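Local coordinates for penicillin-binding protein activator LpoA (Escherichia coli, PDB 6DR3) that stimulates the transpeptidase activity of penicillin-binding protein 1A and so regulates peptidoglycan synthesis, represented here by its amino-terminal domain, at residues 161-166 with 174-179; 74-79 with 90-95; 127-132 with 145-150; 7-10 with 15-18; 38-43 with 54-59. All coordinates share one frame; numbering follows the deposited sequence.

Contact 1. Residues 161-166 with 174-179; sequences NTLVIN and GWLDLQ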
# COMPACT_ATOMS: atom_id res chain seq x y z
N ASN A 161 -0.09 19.94 14.92
CA ASN A 161 0.66 21.19 14.84
C ASN A 161 2.16 20.97 14.77
O ASN A 161 2.88 21.85 14.28
CB ASN A 161 0.33 22.08 16.05
CG ASN A 161 -1.06 22.66 15.98
OD1 ASN A 161 -1.82 22.40 15.04
ND2 ASN A 161 -1.42 23.46 16.98
N THR A 162 2.65 19.84 15.25
CA THR A 162 4.08 19.55 15.26
C THR A 162 4.56 18.90 13.97
O THR A 162 5.76 18.62 13.85
CB THR A 162 4.42 18.64 16.45
OG1 THR A 162 3.76 17.38 16.30
CG2 THR A 162 3.99 19.28 17.76
N LEU A 163 3.68 18.65 13.01
CA LEU A 163 4.08 18.05 11.76
C LEU A 163 4.81 19.07 10.88
O LEU A 163 4.39 20.22 10.77
CB LEU A 163 2.87 17.49 11.01
CG LEU A 163 2.17 16.29 11.65
CD1 LEU A 163 0.90 15.95 10.88
CD2 LEU A 163 3.10 15.09 11.70
N VAL A 164 5.90 18.62 10.27
CA VAL A 164 6.71 19.46 9.38
C VAL A 164 6.76 18.78 8.02
O VAL A 164 7.27 17.65 7.90
CB VAL A 164 8.13 19.67 9.94
CG1 VAL A 164 8.85 20.76 9.16
CG2 VAL A 164 8.08 20.01 11.43
N ILE A 165 6.23 19.45 7.01
CA ILE A 165 6.17 18.90 5.66
C ILE A 165 7.09 19.70 4.75
O ILE A 165 7.48 20.83 5.05
CB ILE A 165 4.72 18.89 5.11
CG1 ILE A 165 4.18 20.31 4.98
CG2 ILE A 165 3.83 18.04 6.02
CD1 ILE A 165 2.83 20.39 4.29
N ASN A 166 7.44 19.08 3.63
CA ASN A 166 8.30 19.71 2.63
C ASN A 166 7.46 20.52 1.65
O ASN A 166 6.26 20.31 1.49
CB ASN A 166 9.13 18.66 1.90
CG ASN A 166 10.03 17.88 2.83
OD1 ASN A 166 10.65 18.44 3.73
ND2 ASN A 166 10.12 16.57 2.61
N GLY A 174 -2.60 19.29 1.40
CA GLY A 174 -4.04 19.28 1.23
C GLY A 174 -4.74 18.41 2.26
O GLY A 174 -5.79 18.78 2.78
N TRP A 175 -4.16 17.24 2.56
CA TRP A 175 -4.74 16.37 3.57
C TRP A 175 -4.74 17.05 4.94
O TRP A 175 -5.73 16.98 5.68
CB TRP A 175 -3.98 15.05 3.64
CG TRP A 175 -4.41 14.04 2.62
CD1 TRP A 175 -3.64 13.51 1.62
CD2 TRP A 175 -5.70 13.44 2.50
NE1 TRP A 175 -4.38 12.61 0.89
CE2 TRP A 175 -5.65 12.55 1.41
CE3 TRP A 175 -6.90 13.56 3.21
CZ2 TRP A 175 -6.74 11.79 1.01
CZ3 TRP A 175 -7.98 12.80 2.81
CH2 TRP A 175 -7.90 11.93 1.72
N LEU A 176 -3.63 17.71 5.29
CA LEU A 176 -3.56 18.40 6.57
C LEU A 176 -4.52 19.58 6.63
O LEU A 176 -5.01 19.93 7.71
CB LEU A 176 -2.13 18.86 6.84
CG LEU A 176 -1.10 17.74 7.00
CD1 LEU A 176 0.30 18.32 7.10
CD2 LEU A 176 -1.41 16.87 8.21
N ASP A 177 -4.82 20.20 5.48
CA ASP A 177 -5.81 21.26 5.47
C ASP A 177 -7.20 20.71 5.77
O ASP A 177 -7.96 21.32 6.53
CB ASP A 177 -5.80 21.97 4.12
CG ASP A 177 -6.61 23.25 4.13
OD1 ASP A 177 -6.06 24.30 4.55
OD2 ASP A 177 -7.79 23.21 3.74
N LEU A 178 -7.55 19.57 5.18
CA LEU A 178 -8.85 18.96 5.47
C LEU A 178 -8.93 18.53 6.93
O LEU A 178 -9.99 18.64 7.56
CB LEU A 178 -9.10 17.77 4.54
CG LEU A 178 -10.45 17.07 4.68
CD1 LEU A 178 -11.60 18.02 4.41
CD2 LEU A 178 -10.52 15.86 3.76
N GLN A 179 -7.82 18.03 7.47
CA GLN A 179 -7.75 17.72 8.90
C GLN A 179 -8.16 18.93 9.73
O GLN A 179 -8.96 18.81 10.67
CB GLN A 179 -6.34 17.26 9.26
CG GLN A 179 -6.18 16.74 10.68
CD GLN A 179 -4.73 16.45 11.03
OE1 GLN A 179 -3.84 17.25 10.73
NE2 GLN A 179 -4.49 15.30 11.65
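L176 divides its two methyls between L163 and I165, joining a loop to the helix that follows it in the TPR-like, all-helical amino-terminal domain of LpoA. The loop links helix 157-161 to helix 170-185, and residues 163 to 165 run along it in an extended conformation. As a result L163 and I165 face L176 while V164, set between them, points away.

The contact across the two segments is apolar, and its buried surface is modest, 134 Å² summed over both sides. CD2 of L176 meets CD1 of L163 at 3.6 Å, the two leucine side chains passing at a slant. On the other branch, CD1 of L176 comes tip to tip with CG2 of I165 at 3.7 Å. I165 has CG1 between its backbone N and its carbonyl carbon (chi1 63°), a rotation that leaves CG2 as the branch facing the leucine. Around this cluster, L163 also rests on I123 and M155, and I165 on L172 and Q173.

Polar bonds lie at the borders and tie each segment to other parts of the chain. On the helix, Q179 donates through NE2 to the carbonyl of L152, and D177 forms a salt bridge with R202. Where the loop ends, E169 accepts a hydrogen bond from N166 N at OE1 and forms a salt bridge through OE2 with R127 NE.

Contact 2. Residues 74-79 with 90-95; sequences LLAVEI and QNLLAK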
# COMPACT_ATOMS: atom_id res chain seq x y z
N LEU A 74 11.63 -8.50 -2.47
CA LEU A 74 10.35 -7.96 -2.01
C LEU A 74 9.55 -9.03 -1.26
O LEU A 74 8.93 -8.74 -0.23
CB LEU A 74 9.55 -7.42 -3.20
CG LEU A 74 8.22 -6.74 -2.89
CD1 LEU A 74 8.36 -5.66 -1.83
CD2 LEU A 74 7.63 -6.16 -4.17
N LEU A 75 9.56 -10.27 -1.76
CA LEU A 75 8.91 -11.35 -1.04
C LEU A 75 9.53 -11.57 0.33
O LEU A 75 8.84 -11.96 1.27
CB LEU A 75 8.98 -12.65 -1.86
CG LEU A 75 8.22 -12.66 -3.19
CD1 LEU A 75 8.61 -13.89 -3.99
CD2 LEU A 75 6.72 -12.64 -2.96
N ALA A 76 10.84 -11.31 0.46
CA ALA A 76 11.49 -11.46 1.75
C ALA A 76 10.89 -10.51 2.78
O ALA A 76 10.73 -10.88 3.95
CB ALA A 76 12.99 -11.20 1.61
N VAL A 77 10.55 -9.29 2.37
CA VAL A 77 9.92 -8.33 3.28
C VAL A 77 8.54 -8.82 3.69
O VAL A 77 8.19 -8.82 4.88
CB VAL A 77 9.86 -6.94 2.63
CG1 VAL A 77 9.12 -5.96 3.54
CG2 VAL A 77 11.26 -6.43 2.31
N GLU A 78 7.73 -9.23 2.71
CA GLU A 78 6.37 -9.67 3.01
C GLU A 78 6.38 -10.87 3.94
O GLU A 78 5.51 -11.00 4.82
CB GLU A 78 5.64 -9.99 1.71
CG GLU A 78 5.53 -8.79 0.77
CD GLU A 78 4.81 -9.12 -0.53
OE1 GLU A 78 4.92 -10.27 -1.00
OE2 GLU A 78 4.13 -8.22 -1.07
N ILE A 79 7.35 -11.77 3.78
CA ILE A 79 7.45 -12.94 4.65
C ILE A 79 7.76 -12.50 6.08
O ILE A 79 7.12 -12.96 7.04
CB ILE A 79 8.49 -13.93 4.11
CG1 ILE A 79 7.95 -14.61 2.85
CG2 ILE A 79 8.87 -14.98 5.16
CD1 ILE A 79 8.96 -15.48 2.11
N GLN A 90 11.73 -3.85 8.47
CA GLN A 90 12.24 -2.49 8.32
C GLN A 90 13.66 -2.49 7.79
O GLN A 90 14.01 -1.68 6.93
CB GLN A 90 12.17 -1.77 9.67
CG GLN A 90 10.76 -1.53 10.19
CD GLN A 90 10.06 -0.38 9.49
OE1 GLN A 90 10.32 -0.10 8.32
NE2 GLN A 90 9.16 0.29 10.20
N ASN A 91 14.50 -3.40 8.30
CA ASN A 91 15.89 -3.45 7.86
C ASN A 91 15.99 -3.76 6.37
O ASN A 91 16.79 -3.16 5.65
CB ASN A 91 16.67 -4.48 8.67
CG ASN A 91 16.78 -4.11 10.13
OD1 ASN A 91 16.73 -2.94 10.50
ND2 ASN A 91 16.94 -5.12 10.99
N LEU A 92 15.17 -4.70 5.89
CA LEU A 92 15.20 -5.04 4.47
C LEU A 92 14.61 -3.92 3.62
O LEU A 92 15.16 -3.59 2.56
CB LEU A 92 14.44 -6.35 4.23
CG LEU A 92 15.00 -7.61 4.89
CD1 LEU A 92 14.13 -8.81 4.58
CD2 LEU A 92 16.44 -7.87 4.45
N LEU A 93 13.51 -3.32 4.07
CA LEU A 93 12.90 -2.23 3.32
C LEU A 93 13.88 -1.08 3.12
O LEU A 93 13.92 -0.47 2.05
CB LEU A 93 11.65 -1.73 4.04
CG LEU A 93 10.37 -2.54 3.83
CD1 LEU A 93 9.31 -2.16 4.86
CD2 LEU A 93 9.83 -2.34 2.42
N ALA A 94 14.69 -0.78 4.14
CA ALA A 94 15.63 0.33 4.04
C ALA A 94 16.68 0.11 2.97
O ALA A 94 17.30 1.07 2.51
CB ALA A 94 16.31 0.56 5.39
N LYS A 95 16.90 -1.14 2.55
CA LYS A 95 17.90 -1.47 1.55
C LYS A 95 17.32 -1.53 0.14
O LYS A 95 18.03 -1.95 -0.79
CB LYS A 95 18.55 -2.81 1.89
CG LYS A 95 19.31 -2.81 3.21
CD LYS A 95 19.35 -4.20 3.82
CE LYS A 95 20.22 -4.25 5.06
NZ LYS A 95 20.26 -5.62 5.64
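The carbonyl oxygen L74 O is gripped by two backbone amides, E78 N at 3.2 Å and, weakly, V77 N, and V77 is the residue that carries the contact with L92 and L93. This pairing is internal to helix 66-82; no hydrogen bond crosses to residues 90-95.

The two segments come within 6.3 Å at the CA atoms of V77 and L92. V77 uses its methyls separately. CG2 of V77 reaches CB of L92 at 3.7 Å, and the two side chains lie side by side but point opposite ways. With chi1 at 176°, CG1 of V77 extends away from its own backbone N and meets CG of L93 at 3.7 Å, V77 standing nearly perpendicular to L93. Further out, CD1 of L92 lies over A76, 4.0 Å from its CB.

Helices 66-82 and 86-93 follow each other in this TPR-like array, and helix 103-117 adjoins both: V77 touches A112, while Q90 touches A116. E78, on another side of its helix, forms a salt bridge with R108. With only methyl, methylene and methine carbons meeting between side chains, the pairing of these two helices rests on shape and the exclusion of water rather than on directional bonds.

Contact 3. Residues 127-132 with 145-150; sequences RALIAQ and IDATWQ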
# COMPACT_ATOMS: atom_id res chain seq x y z
N ARG A 127 2.85 9.63 4.50
CA ARG A 127 3.65 9.67 3.28
C ARG A 127 3.57 8.35 2.53
O ARG A 127 3.53 8.33 1.29
CB ARG A 127 5.11 10.00 3.62
CG ARG A 127 5.35 11.45 4.02
CD ARG A 127 6.84 11.73 4.11
NE ARG A 127 7.13 13.16 4.26
CZ ARG A 127 7.67 13.74 5.33
NH1 ARG A 127 8.01 13.02 6.40
NH2 ARG A 127 7.88 15.05 5.34
N ALA A 128 3.54 7.23 3.25
CA ALA A 128 3.47 5.93 2.60
C ALA A 128 2.12 5.73 1.91
O ALA A 128 2.05 5.27 0.77
CB ALA A 128 3.72 4.81 3.61
N LEU A 129 1.03 6.08 2.60
CA LEU A 129 -0.29 6.02 1.98
C LEU A 129 -0.37 6.93 0.77
O LEU A 129 -0.94 6.56 -0.27
CB LEU A 129 -1.36 6.39 3.00
CG LEU A 129 -1.62 5.36 4.10
CD1 LEU A 129 -2.36 6.00 5.26
CD2 LEU A 129 -2.42 4.19 3.54
N ILE A 130 0.20 8.14 0.88
CA ILE A 130 0.13 9.10 -0.22
C ILE A 130 0.97 8.63 -1.40
O ILE A 130 0.57 8.79 -2.56
CB ILE A 130 0.57 10.49 0.28
CG1 ILE A 130 -0.48 11.05 1.25
CG2 ILE A 130 0.77 11.46 -0.89
CD1 ILE A 130 -0.01 12.25 2.04
N ALA A 131 2.13 8.04 -1.12
CA ALA A 131 2.98 7.54 -2.21
C ALA A 131 2.34 6.35 -2.92
O ALA A 131 2.56 6.16 -4.12
CB ALA A 131 4.35 7.17 -1.67
N GLN A 132 1.56 5.55 -2.19
CA GLN A 132 0.95 4.36 -2.78
C GLN A 132 -0.30 4.68 -3.59
O GLN A 132 -0.57 4.02 -4.59
CB GLN A 132 0.59 3.36 -1.68
CG GLN A 132 0.11 2.01 -2.18
CD GLN A 132 -0.62 1.21 -1.11
OE1 GLN A 132 -1.54 1.72 -0.47
NE2 GLN A 132 -0.21 -0.04 -0.92
N ILE A 145 -7.63 5.76 0.79
CA ILE A 145 -8.09 7.09 1.19
C ILE A 145 -8.67 7.05 2.60
O ILE A 145 -8.39 7.92 3.43
CB ILE A 145 -9.10 7.63 0.16
CG1 ILE A 145 -8.37 7.98 -1.14
CG2 ILE A 145 -9.85 8.85 0.71
CD1 ILE A 145 -9.29 8.22 -2.31
N ASP A 146 -9.48 6.03 2.89
CA ASP A 146 -10.10 5.93 4.21
C ASP A 146 -9.08 5.69 5.31
O ASP A 146 -9.25 6.17 6.43
CB ASP A 146 -11.16 4.83 4.21
CG ASP A 146 -12.35 5.17 3.35
OD1 ASP A 146 -12.47 6.34 2.93
OD2 ASP A 146 -13.18 4.27 3.10
N ALA A 147 -8.02 4.93 5.01
CA ALA A 147 -6.94 4.76 5.98
C ALA A 147 -6.20 6.06 6.21
O ALA A 147 -5.83 6.39 7.34
CB ALA A 147 -5.98 3.67 5.51
N THR A 148 -5.97 6.83 5.14
CA THR A 148 -5.36 8.15 5.29
C THR A 148 -6.20 9.03 6.22
O THR A 148 -5.66 9.74 7.07
CB THR A 148 -5.19 8.82 3.93
OG1 THR A 148 -4.46 7.96 3.05
CG2 THR A 148 -4.44 10.14 4.07
N TRP A 149 -7.53 8.98 6.07
CA TRP A 149 -8.38 9.82 6.90
C TRP A 149 -8.36 9.37 8.35
O TRP A 149 -8.31 10.21 9.26
CB TRP A 149 -9.81 9.85 6.37
CG TRP A 149 -10.65 10.75 7.21
CD1 TRP A 149 -11.70 10.40 8.00
CD2 TRP A 149 -10.47 12.16 7.37
NE1 TRP A 149 -12.20 11.51 8.64
CE2 TRP A 149 -11.46 12.60 8.27
CE3 TRP A 149 -9.57 13.09 6.84
CZ2 TRP A 149 -11.58 13.94 8.64
CZ3 TRP A 149 -9.70 14.42 7.21
CH2 TRP A 149 -10.69 14.83 8.10
N GLN A 150 -8.42 8.06 8.60
CA GLN A 150 -8.39 7.60 9.99
C GLN A 150 -7.11 8.06 10.68
O GLN A 150 -7.15 8.48 11.85
CB GLN A 150 -8.51 6.07 10.06
CG GLN A 150 -8.34 5.54 11.49
CD GLN A 150 -8.70 4.08 11.65
OE1 GLN A 150 -7.88 3.27 12.08
NE2 GLN A 150 -9.94 3.74 11.32
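Helices 123-132 and 138-153 run roughly antiparallel here, and the CA atoms of L129 and T148 come within 6.4 Å of each other. L129 runs alongside T148, pointing the opposite way, so that its inner and outer carbons both pass the hydroxyl. CB of L129 is 3.5 Å from T148 OG1, and CD1 of L129 is 3.6 Å from the same oxygen. CD1 of L129 also reaches the backbone, 3.7 Å from CA of T148. The other methyl, CD2 of L129, packs more loosely, 4.1 Å from CB of A147.

The polar partner of the hydroxyl lies within its own helix. A chi1 of -54° turns OG1 to the side of the backbone N, where it hydrogen-bonds to N144 O one turn earlier, which is consistent with a buried oxygen lying against aliphatic carbons.

This is an antiparallel pair of consecutive helices within the TPR-like amino-terminal domain. N144 adds a polar bridge beside the apolar one: its ND2 bonds to both L129 O and Q132 OE1. L129 also touches I114 of helix 103-117. Towards helix 170-185, I130 packs on I171 and L172, and T148 touches W175 through its methyl CG2.

Contact 4. Residues 7-10 with 15-18; sequences TAYM and QADS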
# COMPACT_ATOMS: atom_id res chain seq x y z
N THR A 7 3.20 -13.62 -17.28
CA THR A 7 3.50 -12.19 -17.30
C THR A 7 2.49 -11.39 -16.49
O THR A 7 2.85 -10.67 -15.56
CB THR A 7 3.55 -11.69 -18.75
OG1 THR A 7 4.59 -12.38 -19.45
CG2 THR A 7 3.82 -10.19 -18.81
N ALA A 8 1.20 -11.49 -16.85
CA ALA A 8 0.19 -10.66 -16.21
C ALA A 8 0.18 -10.84 -14.70
O ALA A 8 0.09 -9.86 -13.95
CB ALA A 8 -1.20 -10.98 -16.78
N TYR A 9 0.26 -12.08 -14.23
CA TYR A 9 0.27 -12.33 -12.79
C TYR A 9 1.51 -11.72 -12.14
O TYR A 9 1.41 -11.04 -11.11
CB TYR A 9 0.19 -13.83 -12.51
CG TYR A 9 -0.79 -14.57 -13.39
CD1 TYR A 9 -2.16 -14.50 -13.17
CD2 TYR A 9 -0.34 -15.33 -14.46
CE1 TYR A 9 -3.05 -15.17 -13.98
CE2 TYR A 9 -1.22 -16.00 -15.28
CZ TYR A 9 -2.58 -15.92 -15.04
OH TYR A 9 -3.46 -16.59 -15.85
N MET A 10 2.67 -11.95 -12.75
CA MET A 10 3.91 -11.37 -12.23
C MET A 10 3.80 -9.85 -12.14
O MET A 10 4.20 -9.25 -11.14
CB MET A 10 5.09 -11.77 -13.11
CG MET A 10 6.45 -11.43 -12.53
SD MET A 10 6.83 -12.39 -11.05
CE MET A 10 7.07 -14.01 -11.75
N GLN A 15 -4.68 -11.77 -11.25
CA GLN A 15 -4.46 -12.44 -9.97
C GLN A 15 -5.04 -13.85 -10.01
O GLN A 15 -6.07 -14.10 -10.64
CB GLN A 15 -5.09 -11.66 -8.80
CG GLN A 15 -4.15 -10.67 -8.12
CD GLN A 15 -4.08 -9.33 -8.82
OE1 GLN A 15 -4.97 -8.97 -9.60
NE2 GLN A 15 -3.02 -8.57 -8.55
N ALA A 16 -4.36 -14.75 -9.31
CA ALA A 16 -4.84 -16.10 -9.06
C ALA A 16 -4.38 -16.51 -7.67
O ALA A 16 -3.58 -15.83 -7.04
CB ALA A 16 -4.34 -17.09 -10.12
N ASP A 17 -4.89 -17.64 -7.19
CA ASP A 17 -4.53 -18.11 -5.86
C ASP A 17 -3.33 -19.06 -5.94
O ASP A 17 -2.87 -19.44 -7.01
CB ASP A 17 -5.72 -18.79 -5.18
CG ASP A 17 -6.23 -19.99 -5.95
OD1 ASP A 17 -5.51 -20.51 -6.82
OD2 ASP A 17 -7.37 -20.42 -5.67
N SER A 18 -2.82 -19.44 -4.76
CA SER A 18 -1.61 -20.25 -4.70
C SER A 18 -1.82 -21.61 -5.35
O SER A 18 -0.90 -22.16 -5.97
CB SER A 18 -1.17 -20.41 -3.25
OG SER A 18 -2.18 -21.02 -2.47
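The ring of Y9 meets the backbone of Q15 and A16 through one side, CD1 and CE1, and this is where the two segments are most closely packed. Even there the approach is moderate. CD1 of Y9 lies 4.2 Å from Q15 N, which sits at the ring edge near its plane, and 4.4 Å from A16 N, which comes in obliquely. CE1 of Y9 approaches CB of A16 at 4.5 Å, and the CB of that alanine points toward the helix. The first side-chain bond of Y9 does not itself aim at residues 15 and 16; a chi1 of -42°, which puts CG beside the backbone N, swings the ring over to them. No hydrogen bond joins the two segments, and they bury 91 Å² together.

The looser side belongs to Q15. Its CB points away from residues 7-10, so it is the main chain of Q15, near Y9 also at the CA atoms (5.5 Å apart), that borders the ring, while the rest of the residue is exposed.

The contact thus spans a short connection between helices 7-11 and 18-25, at the start of this amino-terminal domain. A8 pairs with A14 through the backbone inside the connection, and the Y9 side chain also touches A14. From the extended residues 15 and 16 the chain enters helix 18-25 at D17, an N-cap whose OD1 accepts from F20 N. In the same helix the hydroxyl of Y21 bonds to A16 N, the same amide that lies near the Y9 ring, and helix 30-47 underlies both ends through S18 OG with E47 OE1 and M10 O with R42 NH2.

Contact 5. Residues 38-43 with 54-59; sequences LLAIRA and VELFNQ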
# COMPACT_ATOMS: atom_id res chain seq x y z
N LEU A 38 7.81 -17.97 -7.75
CA LEU A 38 7.76 -16.66 -7.11
C LEU A 38 6.32 -16.22 -6.88
O LEU A 38 6.01 -15.61 -5.85
CB LEU A 38 8.50 -15.63 -7.96
CG LEU A 38 10.03 -15.75 -7.99
CD1 LEU A 38 10.59 -14.91 -9.12
CD2 LEU A 38 10.63 -15.33 -6.66
N LEU A 39 5.43 -16.53 -7.82
CA LEU A 39 4.03 -16.15 -7.67
C LEU A 39 3.35 -16.98 -6.59
O LEU A 39 2.54 -16.45 -5.81
CB LEU A 39 3.31 -16.31 -9.01
CG LEU A 39 3.58 -15.18 -10.01
CD1 LEU A 39 3.31 -15.63 -11.44
CD2 LEU A 39 2.73 -13.97 -9.66
N ALA A 40 3.67 -18.27 -6.51
CA ALA A 40 3.12 -19.10 -5.44
C ALA A 40 3.50 -18.55 -4.08
O ALA A 40 2.67 -18.49 -3.17
CB ALA A 40 3.62 -20.54 -5.59
N ILE A 41 4.76 -18.14 -3.91
CA ILE A 41 5.20 -17.54 -2.65
C ILE A 41 4.35 -16.31 -2.35
O ILE A 41 3.87 -16.13 -1.22
CB ILE A 41 6.70 -17.19 -2.72
CG1 ILE A 41 7.53 -18.45 -2.95
CG2 ILE A 41 7.15 -16.48 -1.45
CD1 ILE A 41 8.94 -18.18 -3.42
N ARG A 42 4.17 -15.44 -3.34
CA ARG A 42 3.38 -14.23 -3.15
C ARG A 42 1.97 -14.56 -2.69
O ARG A 42 1.44 -13.93 -1.76
CB ARG A 42 3.35 -13.41 -4.45
CG ARG A 42 2.79 -12.01 -4.30
CD ARG A 42 2.41 -11.41 -5.65
NE ARG A 42 3.53 -11.37 -6.59
CZ ARG A 42 3.50 -10.77 -7.77
NH1 ARG A 42 2.40 -10.15 -8.18
NH2 ARG A 42 4.57 -10.78 -8.55
N ALA A 43 1.34 -15.55 -3.32
CA ALA A 43 -0.03 -15.90 -2.97
C ALA A 43 -0.09 -16.59 -1.61
O ALA A 43 -1.00 -16.33 -0.82
CB ALA A 43 -0.64 -16.79 -4.05
N VAL A 54 7.55 -19.64 3.35
CA VAL A 54 8.96 -19.69 3.76
C VAL A 54 9.67 -20.85 3.07
O VAL A 54 10.74 -20.67 2.47
CB VAL A 54 9.06 -19.79 5.30
CG1 VAL A 54 10.49 -20.12 5.74
CG2 VAL A 54 8.59 -18.50 5.94
N GLU A 55 9.09 -22.05 3.15
CA GLU A 55 9.76 -23.22 2.60
C GLU A 55 9.97 -23.07 1.10
O GLU A 55 11.06 -23.33 0.58
CB GLU A 55 8.95 -24.48 2.91
CG GLU A 55 9.51 -25.75 2.28
CD GLU A 55 10.97 -25.97 2.61
OE1 GLU A 55 11.41 -25.50 3.68
OE2 GLU A 55 11.67 -26.62 1.81
N LEU A 56 8.93 -22.66 0.37
CA LEU A 56 9.07 -22.48 -1.07
C LEU A 56 10.04 -21.36 -1.39
O LEU A 56 10.75 -21.43 -2.40
CB LEU A 56 7.70 -22.20 -1.70
CG LEU A 56 7.58 -22.41 -3.21
CD1 LEU A 56 7.93 -23.84 -3.61
CD2 LEU A 56 6.17 -22.06 -3.67
N PHE A 57 10.10 -20.33 -0.55
CA PHE A 57 11.11 -19.29 -0.69
C PHE A 57 12.51 -19.88 -0.51
O PHE A 57 13.44 -19.51 -1.24
CB PHE A 57 10.85 -18.18 0.34
CG PHE A 57 11.86 -17.07 0.32
CD1 PHE A 57 13.07 -17.20 0.99
CD2 PHE A 57 11.58 -15.87 -0.32
CE1 PHE A 57 13.99 -16.17 0.99
CE2 PHE A 57 12.51 -14.84 -0.32
CZ PHE A 57 13.71 -14.99 0.33
N ASN A 58 12.68 -20.80 0.44
CA ASN A 58 13.98 -21.43 0.66
C ASN A 58 14.36 -22.40 -0.45
O ASN A 58 15.54 -22.76 -0.55
CB ASN A 58 13.98 -22.17 2.01
CG ASN A 58 13.89 -21.23 3.19
OD1 ASN A 58 14.19 -20.04 3.08
ND2 ASN A 58 13.47 -21.76 4.34
N GLN A 59 13.40 -22.83 -1.26
CA GLN A 59 13.68 -23.73 -2.37
C GLN A 59 13.90 -23.00 -3.69
O GLN A 59 14.01 -23.65 -4.74
CB GLN A 59 12.54 -24.74 -2.53
CG GLN A 59 12.42 -25.73 -1.37
CD GLN A 59 11.36 -26.78 -1.61
OE1 GLN A 59 10.88 -26.96 -2.73
NE2 GLN A 59 10.98 -27.48 -0.55
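The ring of F57 turns away from I41, which meets the CA and CB of F57 instead. N58 OD1 lies in the plane of that ring, at its edge, and F57 CD2 is 3.6 Å from I79 CD1 on helix 66-82. The second flat group is the guanidinium of R42, which has CD2 of L39 over its centre, 3.8 Å above the plane. It lies on a different side of helix 30-47 from I41, and R108 brings a like charge close, which the weak, long ion pair of R42 with E71 may partly offset.

Across the contact the packing is apolar. I41 keeps CG1 on the side of its backbone N (chi1 -61°), bringing CD1 to 3.7 Å from CA of F57. CG1 of I41 lies 3.9 Å from CD2 of L56, the two side chains meeting at a slant. That same methyl, CD2 of L56, presses on CB of A40 at 3.5 Å, so one branch of L56 serves two residues on adjoining positions of the facing helix.

Segments 38-43 and 54-58 form an antiparallel helical hairpin, as in TPR-like folds: their axes approach to 9.2 Å and make an angle of 159°. Beyond the helix pair, A40 also packs on L22 and I41 on L60, while Q37 NE2 bonds to L56 O.

At the exposed end of the second helix, Q59 is the first residue to leave helical backbone angles. NE2 of Q59 donates to the anti lone pair of E55 OE2 at 2.6 Å, nearly straight at 160° and close to the plane of the Q59 amide.

In the fold
Contacts 2, 3 and 5 each pair two helices consecutive in the chain, whereas contacts 1 and 4 set a loop against helical residues. Contact 3 is buried, with its centre 8 Å from that of the chain; contacts 2 and 5 are partly buried, and contacts 1 and 4 are surface contacts. Contacts 2 and 5 touch, as do 4 and 5, and 1 and 3. Contact 1 lies on the opposite side of the chain's centre from contacts 4 and 5, its centre about 40 Å from that of contact 5. Purely apolar meetings dominate contacts 1, 2 and 5; a hydroxyl enters contact 3 and backbone amides contact 4.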